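Local structure of centromeric protein-C, isoform A (Drosophila melanogaster, 6O2K) at residues M15-G20 / N41-C46; D49-A54 / M67-Y72; L88-E93 / V136-R141; N95-A100 / R124-N129. The protein probably acts as an adaptor linking centromeric chromatin to other proteins, and this chain is its dimer-forming C-terminal cupin domain. All blocks are in the same frame, centred on the assembly; numbering follows the deposited sequence. Where two conformers were deposited one is given.

Interaction 1: residues M15-G20 / N41-C46; sequences MQWLRG and NELIFC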
loop_
_atom_site.group_PDB
_atom_site.type_symbol
_atom_site.label_atom_id
_atom_site.label_comp_id
_atom_site.label_asym_id
_atom_site.label_seq_id
_atom_site.Cartn_x
_atom_site.Cartn_y
_atom_site.Cartn_z
ATOM N N MET B 15 -0.705 -8.961 -8.358
ATOM C CA MET B 15 -1.227 -9.681 -7.195
ATOM C C MET B 15 -0.900 -11.172 -7.263
ATOM O O MET B 15 -0.601 -11.795 -6.229
ATOM C CB MET B 15 -2.731 -9.460 -7.060
ATOM C CG MET B 15 -3.330 -9.933 -5.729
ATOM S SD MET B 15 -2.536 -9.292 -4.236
ATOM C CE MET B 15 -2.723 -7.519 -4.445
ATOM N N GLN B 16 -0.941 -11.762 -8.459
ATOM C CA GLN B 16 -0.541 -13.160 -8.602
ATOM C C GLN B 16 0.920 -13.351 -8.218
ATOM O O GLN B 16 1.283 -14.357 -7.594
ATOM C CB GLN B 16 -0.794 -13.626 -10.035
ATOM C CG GLN B 16 -2.267 -13.782 -10.349
ATOM C CD GLN B 16 -2.592 -15.138 -10.926
ATOM O OE1 GLN B 16 -2.048 -15.532 -11.958
ATOM N NE2 GLN B 16 -3.473 -15.871 -10.253
ATOM N N TRP B 17 1.771 -12.382 -8.564
ATOM C CA TRP B 17 3.172 -12.470 -8.165
ATOM C C TRP B 17 3.334 -12.339 -6.651
ATOM O O TRP B 17 4.120 -13.078 -6.038
ATOM C CB TRP B 17 3.990 -11.406 -8.892
ATOM C CG TRP B 17 5.448 -11.604 -8.722
ATOM C CD1 TRP B 17 6.243 -12.501 -9.378
ATOM C CD2 TRP B 17 6.294 -10.911 -7.810
ATOM N NE1 TRP B 17 7.538 -12.394 -8.937
ATOM C CE2 TRP B 17 7.594 -11.427 -7.970
ATOM C CE3 TRP B 17 6.079 -9.906 -6.872
ATOM C CZ2 TRP B 17 8.673 -10.965 -7.231
ATOM C CZ3 TRP B 17 7.148 -9.448 -6.140
ATOM C CH2 TRP B 17 8.430 -9.979 -6.321
ATOM N N LEU B 18 2.609 -11.405 -6.027
ATOM C CA LEU B 18 2.679 -11.281 -4.573
ATOM C C LEU B 18 2.204 -12.561 -3.900
ATOM O O LEU B 18 2.786 -12.998 -2.899
ATOM C CB LEU B 18 1.858 -10.079 -4.084
ATOM C CG LEU B 18 2.386 -8.708 -4.501
ATOM C CD1 LEU B 18 1.398 -7.576 -4.192
ATOM C CD2 LEU B 18 3.738 -8.453 -3.865
ATOM N N ARG B 19 1.154 -13.182 -4.442
ATOM C CA ARG B 19 0.629 -14.416 -3.870
ATOM C C ARG B 19 1.537 -15.612 -4.111
ATOM O O ARG B 19 1.310 -16.671 -3.512
ATOM C CB ARG B 19 -0.760 -14.721 -4.444
ATOM C CG ARG B 19 -1.877 -13.789 -3.955
ATOM C CD ARG B 19 -3.095 -13.894 -4.867
ATOM N NE ARG B 19 -3.882 -15.100 -4.600
ATOM C CZ ARG B 19 -4.915 -15.499 -5.336
ATOM N NH1 ARG B 19 -5.300 -14.793 -6.397
ATOM N NH2 ARG B 19 -5.573 -16.601 -5.008
ATOM N N GLY B 20 2.541 -15.483 -4.973
ATOM C CA GLY B 20 3.372 -16.625 -5.303
ATOM C C GLY B 20 2.742 -17.611 -6.258
ATOM O O GLY B 20 3.327 -18.672 -6.501
ATOM N N ASN B 41 8.777 -4.525 -9.986
ATOM C CA ASN B 41 9.586 -5.485 -10.730
ATOM C C ASN B 41 10.859 -5.863 -9.970
ATOM O O ASN B 41 11.375 -6.980 -10.125
ATOM C CB ASN B 41 9.911 -4.884 -12.100
ATOM C CG ASN B 41 10.865 -5.724 -12.900
ATOM O OD1 ASN B 41 12.089 -5.587 -12.784
ATOM N ND2 ASN B 41 10.314 -6.606 -13.729
ATOM N N GLU B 42 11.371 -4.957 -9.145
ATOM C CA GLU B 42 12.606 -5.184 -8.400
ATOM C C GLU B 42 12.406 -6.038 -7.151
ATOM O O GLU B 42 13.394 -6.532 -6.597
ATOM C CB GLU B 42 13.222 -3.828 -8.018
ATOM C CG GLU B 42 14.680 -3.867 -7.563
ATOM C CD GLU B 42 15.160 -2.535 -6.989
ATOM O OE1 GLU B 42 14.365 -1.573 -6.943
ATOM O OE2 GLU B 42 16.338 -2.446 -6.581
ATOM N N LEU B 43 11.167 -6.227 -6.698
ATOM C CA LEU B 43 10.918 -6.962 -5.463
ATOM C C LEU B 43 11.375 -8.405 -5.598
ATOM O O LEU B 43 11.208 -9.021 -6.651
ATOM C CB LEU B 43 9.429 -6.946 -5.127
ATOM C CG LEU B 43 8.787 -5.603 -4.793
ATOM C CD1 LEU B 43 7.286 -5.760 -4.773
ATOM C CD2 LEU B 43 9.302 -5.118 -3.449
ATOM N N ILE B 44 11.936 -8.950 -4.521
ATOM C CA ILE B 44 12.274 -10.371 -4.453
ATOM C C ILE B 44 11.995 -10.848 -3.034
ATOM O O ILE B 44 12.396 -10.199 -2.064
ATOM C CB ILE B 44 13.737 -10.661 -4.858
ATOM C CG1 ILE B 44 13.957 -10.393 -6.355
ATOM C CG2 ILE B 44 14.103 -12.108 -4.537
ATOM C CD1 ILE B 44 13.161 -11.316 -7.282
ATOM N N PHE B 45 11.269 -11.960 -2.924
ATOM C CA PHE B 45 10.886 -12.505 -1.629
ATOM C C PHE B 45 12.010 -13.367 -1.053
ATOM O O PHE B 45 12.616 -14.172 -1.766
ATOM C CB PHE B 45 9.610 -13.335 -1.777
ATOM C CG PHE B 45 8.348 -12.515 -1.826
ATOM C CD1 PHE B 45 7.728 -12.095 -0.657
ATOM C CD2 PHE B 45 7.791 -12.149 -3.043
ATOM C CE1 PHE B 45 6.569 -11.343 -0.701
ATOM C CE2 PHE B 45 6.628 -11.390 -3.087
ATOM C CZ PHE B 45 6.019 -10.988 -1.917
ATOM N N CYS B 46 12.284 -13.188 0.238
ATOM C CA CYS B 46 13.213 -14.002 1.012
ATOM C C CYS B 46 12.461 -14.597 2.198
ATOM O O CYS B 46 11.623 -13.928 2.805
ATOM C CB CYS B 46 14.407 -13.168 1.505
ATOM S SG CYS B 46 13.998 -11.928 2.787
#
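The last turn of helix 6-19 packs against the irregular chain that leads into strand 46-48 at the start of the cupin fold; Trp17 and Leu18 meet Leu43 and Phe45 there. Trp17 turns its CG trans to the backbone N (chi1 -169°), which swings the indole off the helix and puts its six-membered half in the contact. CH2 of Trp17 presses on Leu43 CB at 3.4 Å, and Leu43 CD1 touches CZ3 of the same ring at 3.9 Å. Trp17 CH2 also comes obliquely to within 3.0 Å of Leu43 O, a carbonyl that this contact buries without a polar partner in the model. Ile44 N lies near the plane of the indole, at its edge.

Phe45 brings CD2 over one face of the indole, and its CE2 lies 3.7 Å from Trp17 CZ3. The two rings meet obliquely, with planes at 47° and centroids 5.3 Å apart, and the side chains run past each other in opposite directions. At the far end of Phe45, Leu18 CD2 reaches the ring edge, 3.9 Å from CZ, the two side chains being roughly perpendicular. Arg68 of strand 64-69 adds a cation-pi contact to Phe45. Gly20, at positive phi, ends the helix just beyond Trp17 and Leu18, so the apolar patch is built on the closing turn of a helix finished by a Schellman motif.

Interaction 2: residues D49-A54 / M67-Y72; sequences DGIDYA and MRFKPY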
loop_
_atom_site.group_PDB
_atom_site.type_symbol
_atom_site.label_atom_id
_atom_site.label_comp_id
_atom_site.label_asym_id
_atom_site.label_seq_id
_atom_site.Cartn_x
_atom_site.Cartn_y
_atom_site.Cartn_z
ATOM N N ASP B 49 12.047 -17.649 8.916
ATOM C CA ASP B 49 11.187 -18.397 9.827
ATOM C C ASP B 49 9.917 -18.854 9.118
ATOM O O ASP B 49 8.820 -18.853 9.683
ATOM C CB ASP B 49 10.861 -17.574 11.072
ATOM C CG ASP B 49 11.955 -17.646 12.105
ATOM O OD1 ASP B 49 12.705 -18.637 12.065
ATOM O OD2 ASP B 49 12.059 -16.730 12.950
ATOM N N GLY B 50 10.071 -19.222 7.852
ATOM C CA GLY B 50 8.979 -19.748 7.064
ATOM C C GLY B 50 8.033 -18.724 6.478
ATOM O O GLY B 50 7.075 -19.116 5.798
ATOM N N ILE B 51 8.249 -17.430 6.717
ATOM C CA ILE B 51 7.398 -16.382 6.162
ATOM C C ILE B 51 8.159 -15.678 5.053
ATOM O O ILE B 51 9.350 -15.376 5.216
ATOM C CB ILE B 51 6.968 -15.375 7.241
ATOM C CG1 ILE B 51 6.091 -16.066 8.275
ATOM C CG2 ILE B 51 6.226 -14.206 6.613
ATOM C CD1 ILE B 51 6.289 -15.538 9.630
ATOM N N ASP B 52 7.484 -15.405 3.926
ATOM C CA ASP B 52 8.153 -14.748 2.807
ATOM C C ASP B 52 8.033 -13.233 2.973
ATOM O O ASP B 52 6.937 -12.723 3.207
ATOM C CB ASP B 52 7.548 -15.203 1.471
ATOM C CG ASP B 52 8.022 -16.601 1.041
ATOM O OD1 ASP B 52 7.304 -17.279 0.262
ATOM O OD2 ASP B 52 9.112 -17.024 1.480
ATOM N N TYR B 53 9.155 -12.515 2.878
ATOM C CA TYR B 53 9.179 -11.058 2.987
ATOM C C TYR B 53 9.779 -10.449 1.726
ATOM O O TYR B 53 10.762 -10.966 1.189
ATOM C CB TYR B 53 10.012 -10.587 4.187
ATOM C CG TYR B 53 9.517 -11.055 5.524
ATOM C CD1 TYR B 53 9.967 -12.252 6.067
ATOM C CD2 TYR B 53 8.610 -10.292 6.256
ATOM C CE1 TYR B 53 9.523 -12.685 7.306
ATOM C CE2 TYR B 53 8.155 -10.713 7.497
ATOM C CZ TYR B 53 8.615 -11.915 8.014
ATOM O OH TYR B 53 8.180 -12.354 9.243
ATOM N N ALA B 54 9.228 -9.324 1.275
ATOM C CA ALA B 54 9.866 -8.578 0.195
ATOM C C ALA B 54 9.701 -7.090 0.448
ATOM O O ALA B 54 8.572 -6.604 0.540
ATOM C CB ALA B 54 9.283 -8.973 -1.172
ATOM N N MET B 67 4.497 -9.019 3.425
ATOM C CA MET B 67 4.594 -10.331 4.047
ATOM C C MET B 67 3.627 -11.273 3.347
ATOM O O MET B 67 2.434 -10.966 3.235
ATOM C CB MET B 67 4.254 -10.260 5.535
ATOM C CG MET B 67 5.069 -9.279 6.325
ATOM S SD MET B 67 4.648 -9.466 8.075
ATOM C CE MET B 67 5.258 -7.919 8.758
ATOM N N ARG B 68 4.148 -12.412 2.891
ATOM C CA ARG B 68 3.395 -13.463 2.223
ATOM C C ARG B 68 3.300 -14.643 3.181
ATOM O O ARG B 68 4.336 -15.182 3.624
ATOM C CB ARG B 68 4.073 -13.885 0.912
ATOM C CG ARG B 68 3.368 -15.017 0.185
ATOM C CD ARG B 68 4.325 -15.756 -0.751
ATOM N NE ARG B 68 4.499 -15.053 -2.017
ATOM C CZ ARG B 68 5.584 -15.138 -2.777
ATOM N NH1 ARG B 68 5.640 -14.469 -3.915
ATOM N NH2 ARG B 68 6.615 -15.886 -2.404
ATOM N N PHE B 69 2.063 -15.021 3.505
ATOM C CA PHE B 69 1.758 -16.069 4.466
ATOM C C PHE B 69 1.184 -17.272 3.742
ATOM O O PHE B 69 0.236 -17.145 2.955
ATOM C CB PHE B 69 0.733 -15.621 5.511
ATOM C CG PHE B 69 1.280 -14.726 6.587
ATOM C CD1 PHE B 69 1.689 -13.439 6.288
ATOM C CD2 PHE B 69 1.339 -15.162 7.908
ATOM C CE1 PHE B 69 2.155 -12.589 7.287
ATOM C CE2 PHE B 69 1.810 -14.324 8.919
ATOM C CZ PHE B 69 2.232 -13.038 8.599
ATOM N N LYS B 70 1.725 -18.434 4.063
ATOM C CA LYS B 70 1.192 -19.684 3.609
ATOM C C LYS B 70 -0.159 -19.934 4.275
ATOM O O LYS B 70 -0.499 -19.273 5.255
ATOM C CB LYS B 70 2.174 -20.794 3.944
ATOM C CG LYS B 70 3.470 -20.593 3.282
ATOM C CD LYS B 70 3.152 -20.690 1.836
ATOM C CE LYS B 70 4.430 -20.570 1.064
ATOM N NZ LYS B 70 4.061 -20.648 -0.353
ATOM N N PRO B 71 -0.952 -20.885 3.779
ATOM C CA PRO B 71 -2.257 -21.143 4.404
ATOM C C PRO B 71 -2.135 -21.401 5.897
ATOM O O PRO B 71 -1.350 -22.241 6.336
ATOM C CB PRO B 71 -2.765 -22.385 3.664
ATOM C CG PRO B 71 -2.134 -22.314 2.341
ATOM C CD PRO B 71 -0.780 -21.674 2.542
ATOM N N TYR B 72 -2.899 -20.637 6.681
ATOM C CA TYR B 72 -2.981 -20.748 8.135
ATOM C C TYR B 72 -1.646 -20.517 8.835
ATOM O O TYR B 72 -1.522 -20.821 10.028
ATOM C CB TYR B 72 -3.542 -22.108 8.572
ATOM C CG TYR B 72 -4.968 -22.370 8.149
ATOM C CD1 TYR B 72 -5.983 -21.476 8.458
ATOM C CD2 TYR B 72 -5.300 -23.526 7.452
ATOM C CE1 TYR B 72 -7.288 -21.723 8.084
ATOM C CE2 TYR B 72 -6.601 -23.779 7.070
ATOM C CZ TYR B 72 -7.592 -22.874 7.392
ATOM O OH TYR B 72 -8.892 -23.123 7.013
#
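Ile51 CG2 lies over one face of the Phe69 ring, 4.4 Å from CE1, and also over the rim of one Tyr53 face. Met67 CG meets Tyr53 obliquely, 3.6 Å from CE2, with SD close behind in a Met-aromatic contact; the Tyr53 hydroxyl goes to Arg75. On the sheet face carrying Asp52 and Arg68, the carboxylate oxygen OD1 sits at the edge of the guanidinium, near its plane, 3.1 Å from NH2 in a salt bridge. The carboxylate and guanidinium planes are 83° apart, and NH2 meets OD1 from above the carboxylate plane, 49° out of it. A bend at chi3 (-81°) folds the arginine back across Asp52, while NE and NH1 bond the carbonyls of Leu18 and Trp17. A leucine in place of Arg68 would probably leave Asp52 without its charged mate and those helix-end carbonyls without their donors. Arg68 N gives Asp52 O a nearly straight 2.8 Å bond, answered by Asp52 N to Arg68 O, the paired ladder of an antiparallel beta hairpin.

Interaction 3: residues L88-E93 / V136-R141; sequences LVQFGE and VLMCIR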
loop_
_atom_site.group_PDB
_atom_site.type_symbol
_atom_site.label_atom_id
_atom_site.label_comp_id
_atom_site.label_asym_id
_atom_site.label_seq_id
_atom_site.Cartn_x
_atom_site.Cartn_y
_atom_site.Cartn_z
ATOM N N LEU B 88 -1.513 -3.499 6.435
ATOM C CA LEU B 88 -2.602 -3.236 5.501
ATOM C C LEU B 88 -2.782 -4.451 4.603
ATOM O O LEU B 88 -1.873 -4.794 3.834
ATOM C CB LEU B 88 -2.303 -1.981 4.676
ATOM C CG LEU B 88 -3.267 -1.586 3.561
ATOM C CD1 LEU B 88 -4.653 -1.306 4.116
ATOM C CD2 LEU B 88 -2.714 -0.355 2.859
ATOM N N VAL B 89 -3.952 -5.083 4.677
ATOM C CA VAL B 89 -4.165 -6.351 3.982
ATOM C C VAL B 89 -4.279 -6.110 2.477
ATOM O O VAL B 89 -5.107 -5.315 2.011
ATOM C CB VAL B 89 -5.399 -7.075 4.534
ATOM C CG1 VAL B 89 -5.666 -8.344 3.749
ATOM C CG2 VAL B 89 -5.176 -7.412 6.011
ATOM N N GLN B 90 -3.431 -6.800 1.710
ATOM C CA GLN B 90 -3.435 -6.750 0.252
ATOM C C GLN B 90 -4.249 -7.867 -0.362
ATOM O O GLN B 90 -4.832 -7.684 -1.447
ATOM C CB GLN B 90 -2.006 -6.838 -0.287
ATOM C CG GLN B 90 -1.125 -5.711 0.182
ATOM C CD GLN B 90 -1.544 -4.409 -0.452
ATOM O OE1 GLN B 90 -1.500 -4.265 -1.670
ATOM N NE2 GLN B 90 -1.969 -3.457 0.373
ATOM N N PHE B 91 -4.282 -9.028 0.287
ATOM C CA PHE B 91 -5.097 -10.125 -0.218
ATOM C C PHE B 91 -5.345 -11.088 0.930
ATOM O O PHE B 91 -4.439 -11.355 1.722
ATOM C CB PHE B 91 -4.415 -10.860 -1.386
ATOM C CG PHE B 91 -5.277 -11.919 -2.027
ATOM C CD1 PHE B 91 -5.245 -13.228 -1.572
ATOM C CD2 PHE B 91 -6.133 -11.601 -3.072
ATOM C CE1 PHE B 91 -6.047 -14.198 -2.147
ATOM C CE2 PHE B 91 -6.933 -12.573 -3.667
ATOM C CZ PHE B 91 -6.897 -13.868 -3.207
ATOM N N GLY B 92 -6.563 -11.596 1.021
ATOM C CA GLY B 92 -6.837 -12.607 2.026
ATOM C C GLY B 92 -7.388 -12.070 3.328
ATOM O O GLY B 92 -8.068 -11.042 3.346
ATOM N N GLU B 93 -7.098 -12.766 4.425
ATOM C CA GLU B 93 -7.665 -12.458 5.733
ATOM C C GLU B 93 -6.631 -12.790 6.802
ATOM O O GLU B 93 -5.922 -13.804 6.687
ATOM C CB GLU B 93 -8.954 -13.265 5.965
ATOM C CG GLU B 93 -9.817 -12.831 7.153
ATOM C CD GLU B 93 -11.058 -13.708 7.312
ATOM O OE1 GLU B 93 -11.454 -14.367 6.322
ATOM O OE2 GLU B 93 -11.629 -13.762 8.424
ATOM N N VAL B 136 -1.656 -12.022 1.888
ATOM C CA VAL B 136 -0.579 -11.057 1.713
ATOM C C VAL B 136 -0.943 -9.776 2.444
ATOM O O VAL B 136 -2.051 -9.256 2.270
ATOM C CB VAL B 136 -0.333 -10.750 0.225
ATOM C CG1 VAL B 136 0.770 -9.722 0.068
ATOM C CG2 VAL B 136 -0.005 -12.024 -0.540
ATOM N N LEU B 137 -0.009 -9.250 3.238
ATOM C CA LEU B 137 -0.218 -7.935 3.835
ATOM C C LEU B 137 0.952 -7.019 3.527
ATOM O O LEU B 137 2.080 -7.466 3.310
ATOM C CB LEU B 137 -0.455 -7.994 5.355
ATOM C CG LEU B 137 0.616 -8.456 6.346
ATOM C CD1 LEU B 137 1.662 -7.386 6.589
ATOM C CD2 LEU B 137 -0.055 -8.833 7.656
ATOM N N MET B 138 0.654 -5.727 3.475
ATOM C CA MET B 138 1.667 -4.695 3.312
ATOM C C MET B 138 2.078 -4.210 4.694
ATOM O O MET B 138 1.225 -3.956 5.550
ATOM C CB MET B 138 1.131 -3.528 2.473
ATOM C CG MET B 138 2.136 -2.394 2.221
ATOM S SD MET B 138 1.370 -0.954 1.372
ATOM C CE MET B 138 1.146 -1.587 -0.303
ATOM N N CYS B 139 3.383 -4.106 4.908
ATOM C CA CYS B 139 3.979 -3.655 6.158
ATOM C C CYS B 139 4.570 -2.266 5.937
ATOM O O CYS B 139 5.496 -2.122 5.127
ATOM C CB CYS B 139 5.054 -4.656 6.588
ATOM S SG CYS B 139 6.019 -4.207 8.030
ATOM N N ILE B 140 4.047 -1.265 6.645
ATOM C CA ILE B 140 4.445 0.129 6.511
ATOM C C ILE B 140 5.010 0.568 7.851
ATOM O O ILE B 140 4.256 0.705 8.817
ATOM C CB ILE B 140 3.261 1.024 6.132
ATOM C CG1 ILE B 140 2.574 0.501 4.870
ATOM C CG2 ILE B 140 3.730 2.479 6.037
ATOM C CD1 ILE B 140 1.216 1.192 4.553
ATOM N N ARG B 141 6.304 0.839 7.908
ATOM C CA ARG B 141 6.911 1.261 9.165
ATOM C C ARG B 141 7.183 2.763 9.153
ATOM O O ARG B 141 7.415 3.360 8.097
ATOM C CB ARG B 141 8.197 0.485 9.423
ATOM C CG ARG B 141 8.014 -1.024 9.317
ATOM C CD ARG B 141 8.924 -1.747 10.296
ATOM N NE ARG B 141 10.328 -1.621 9.937
ATOM C CZ ARG B 141 11.342 -1.933 10.745
ATOM N NH1 ARG B 141 12.595 -1.796 10.323
ATOM N NH2 ARG B 141 11.110 -2.365 11.978
#
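Gln90 turns back at chi2 (-70°) and Met138, extended as far as SD, bends at chi3 (-73°); together the two bends bring the glutamine amide against the methionine. Gln90 NE2 lies 3.7 Å from both CB and CE of Met138, the side chains meeting at a slant, and Gln90 CB rests 4.0 Å from Val136 CG1. With an alanine in place of Gln90, the amide cover would go, which would probably open a gap beside Met138 CB and CE and hold the methyl less firmly.

The backbone explains why Gln90 sits there. Leu88 and Met138 form a regular antiparallel pair, Met138 N to Leu88 O being 2.7 Å, but then the register slips by one residue in a classic beta bulge. Gln90 N (2.9 Å) and Phe91 N (3.0 Å) both donate to Val136 O, the first along a bent path (144° at the hydrogen), and Val136 N returns a bond to Phe91 O. The chain turns a corner at Gln90, and the strand that follows, 93-99, belongs to the other sheet.

Leu88 and Met138 point to the side where the second subunit packs, and there Ile140 meets Ile140 of that subunit. Val89 and Leu137 are on the other side. The chemistry is thus divided, with the backbone groups of Leu88, Met138, Phe91 and Val136 bonded across the contact, Val136 O gripped by two N-H groups, and a largely apolar surface turned to the dimer partner.

Interaction 4: residues N95-A100 / R124-N129; sequences NVETLA and RYSIQN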
loop_
_atom_site.group_PDB
_atom_site.type_symbol
_atom_site.label_atom_id
_atom_site.label_comp_id
_atom_site.label_asym_id
_atom_site.label_seq_id
_atom_site.Cartn_x
_atom_site.Cartn_y
_atom_site.Cartn_z
ATOM N N ASN B 95 -5.709 -12.713 11.232
ATOM C CA ASN B 95 -5.999 -12.496 12.637
ATOM C C ASN B 95 -4.759 -11.893 13.278
ATOM O O ASN B 95 -3.656 -12.441 13.129
ATOM C CB ASN B 95 -6.372 -13.807 13.331
ATOM C CG ASN B 95 -7.689 -14.380 12.842
ATOM O OD1 ASN B 95 -8.571 -13.650 12.392
ATOM N ND2 ASN B 95 -7.834 -15.695 12.946
ATOM N N VAL B 96 -4.935 -10.777 13.988
ATOM C CA VAL B 96 -3.832 -10.064 14.627
ATOM C C VAL B 96 -4.107 -9.970 16.119
ATOM O O VAL B 96 -5.193 -9.545 16.523
ATOM C CB VAL B 96 -3.641 -8.659 14.023
ATOM C CG1 VAL B 96 -2.493 -7.918 14.733
ATOM C CG2 VAL B 96 -3.401 -8.752 12.499
ATOM N N GLU B 97 -3.122 -10.356 16.933
ATOM C CA GLU B 97 -3.206 -10.235 18.386
ATOM C C GLU B 97 -2.230 -9.163 18.843
ATOM O O GLU B 97 -1.057 -9.198 18.456
ATOM C CB GLU B 97 -2.878 -11.561 19.087
ATOM C CG GLU B 97 -3.390 -12.827 18.389
ATOM C CD GLU B 97 -4.912 -12.919 18.327
ATOM O OE1 GLU B 97 -5.445 -13.242 17.235
ATOM O OE2 GLU B 97 -5.574 -12.673 19.362
ATOM N N THR B 98 -2.713 -8.209 19.660
ATOM C CA THR B 98 -1.881 -7.101 20.123
ATOM C C THR B 98 -1.972 -6.948 21.634
ATOM O O THR B 98 -3.041 -7.141 22.218
ATOM C CB THR B 98 -2.272 -5.752 19.475
ATOM O OG1 THR B 98 -3.672 -5.506 19.659
ATOM C CG2 THR B 98 -1.949 -5.754 17.981
ATOM N N LEU B 99 -0.837 -6.588 22.248
ATOM C CA LEU B 99 -0.738 -6.226 23.660
ATOM C C LEU B 99 0.048 -4.922 23.729
ATOM O O LEU B 99 1.247 -4.898 23.423
ATOM C CB LEU B 99 -0.044 -7.324 24.474
ATOM C CG LEU B 99 0.234 -6.961 25.937
ATOM C CD1 LEU B 99 -1.055 -6.690 26.690
ATOM C CD2 LEU B 99 1.058 -8.055 26.622
ATOM N N ALA B 100 -0.625 -3.835 24.107
ATOM C CA ALA B 100 -0.020 -2.509 24.067
ATOM C C ALA B 100 0.631 -2.179 25.402
ATOM O O ALA B 100 0.204 -2.672 26.444
ATOM C CB ALA B 100 -1.067 -1.447 23.732
ATOM N N ARG B 124 3.398 -5.579 21.524
ATOM C CA ARG B 124 3.716 -6.948 21.136
ATOM C C ARG B 124 2.583 -7.465 20.263
ATOM O O ARG B 124 1.412 -7.372 20.646
ATOM C CB ARG B 124 3.904 -7.841 22.363
ATOM C CG ARG B 124 5.162 -7.510 23.147
ATOM C CD ARG B 124 5.433 -8.508 24.271
ATOM N NE ARG B 124 6.501 -8.014 25.136
ATOM C CZ ARG B 124 7.799 -8.118 24.865
ATOM N NH1 ARG B 124 8.692 -7.623 25.714
ATOM N NH2 ARG B 124 8.209 -8.721 23.756
ATOM N N TYR B 125 2.920 -8.011 19.097
ATOM C CA TYR B 125 1.885 -8.382 18.145
ATOM C C TYR B 125 2.242 -9.681 17.436
ATOM O O TYR B 125 3.417 -9.953 17.159
ATOM C CB TYR B 125 1.655 -7.248 17.128
ATOM C CG TYR B 125 2.808 -7.024 16.180
ATOM C CD1 TYR B 125 3.983 -6.403 16.602
ATOM C CD2 TYR B 125 2.730 -7.447 14.856
ATOM C CE1 TYR B 125 5.049 -6.221 15.720
ATOM C CE2 TYR B 125 3.777 -7.266 13.978
ATOM C CZ TYR B 125 4.932 -6.660 14.411
ATOM O OH TYR B 125 5.968 -6.475 13.522
ATOM N N SER B 126 1.215 -10.486 17.162
ATOM C CA SER B 126 1.360 -11.695 16.359
ATOM C C SER B 126 0.306 -11.711 15.254
ATOM O O SER B 126 -0.745 -11.068 15.362
ATOM C CB SER B 126 1.246 -12.955 17.218
ATOM O OG SER B 126 -0.094 -13.139 17.627
ATOM N N ILE B 127 0.597 -12.471 14.192
ATOM C CA ILE B 127 -0.209 -12.497 12.968
ATOM C C ILE B 127 -0.397 -13.942 12.517
ATOM O O ILE B 127 0.574 -14.704 12.441
ATOM C CB ILE B 127 0.455 -11.691 11.839
ATOM C CG1 ILE B 127 0.853 -10.288 12.308
ATOM C CG2 ILE B 127 -0.451 -11.629 10.580
ATOM C CD1 ILE B 127 1.759 -9.566 11.308
ATOM N N GLN B 128 -1.639 -14.315 12.197
ATOM C CA GLN B 128 -1.931 -15.612 11.587
ATOM C C GLN B 128 -2.818 -15.417 10.366
ATOM O O GLN B 128 -3.823 -14.706 10.432
ATOM C CB GLN B 128 -2.629 -16.565 12.563
ATOM C CG GLN B 128 -2.898 -17.958 11.980
ATOM C CD GLN B 128 -3.132 -19.016 13.067
ATOM O OE1 GLN B 128 -3.531 -18.694 14.188
ATOM N NE2 GLN B 128 -2.880 -20.283 12.732
ATOM N N ASN B 129 -2.423 -16.031 9.255
ATOM C CA ASN B 129 -3.292 -16.173 8.091
ATOM C C ASN B 129 -4.571 -16.887 8.503
ATOM O O ASN B 129 -4.522 -18.005 9.019
ATOM C CB ASN B 129 -2.553 -16.971 7.013
ATOM C CG ASN B 129 -3.265 -16.970 5.670
ATOM O OD1 ASN B 129 -4.400 -16.495 5.536
ATOM N ND2 ASN B 129 -2.593 -17.524 4.658
HETATM O O HOH W 1 -5.480 -16.820 14.665
#
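Val96 and Thr98 pair with Ile127 and Tyr125 on the packed face of two antiparallel strands, 93-99 and 124-129, in the four-stranded sheet of the cupin fold. Here the fit is close: Thr98 CG2 lies 4.0 Å from Tyr125 CB, and Val96 CG1 is 3.7 Å from Ser126 O. Tyr125 holds its CG between the backbone N and carbonyl carbon (chi1 68°), which carries the ring away from Thr98 toward Leu85 and lets its hydroxyl bond Arg75. Ile127 likewise packs on Leu87, so this face looks toward the other sheet. Six backbone bonds, two each from the pairs Asn95-Gln128, Glu97-Ser126 and Leu99-Arg124, bind the strands in unbroken register. Between them, CA-H groups lean on carbonyls, the closest being Tyr125 CA to Glu97 O at 3.1 Å.

The opposite face, with Asn95, Glu97, Leu99, Arg124, Ser126 and Gln128, is looser and more accessible to solvent. Glu97 touches its neighbour only with its aliphatic part, CG being 3.4 Å from Ser126 OG, while the bent chain leads the carboxylate off to His108. Arg124 stretches away from the strand pair. At the other end Gln128 NE2 bonds Tyr72 O, and a water spans the two amides: it accepts from Asn95 ND2 at 3.1 Å and donates to Gln128 OE1 at 2.7 Å.

Overall arrangement
From the N terminus, interaction 1 comes first, closing the loop that brings residues 41-46 back to the end of helix 6-19. Interaction 2 follows in series and closes the hairpin of strands 51-55 and 64-69; Arg68 ties it to the helix end. Interaction 3 spans the longest loop, bringing the C-terminal strand back to 88-93, and interaction 4 is nested inside that loop. Strands 64-69 and 135-141 are neighbours, so interactions 2 and 3 share the six-stranded sheet, while interaction 4 belongs to the four-stranded one. Asn129, bonded to Lys70 O, and Ile127, packed on Phe69 and Leu137, join the two sheets. Interactions 1 and 4 lie about 24 Å apart between centres.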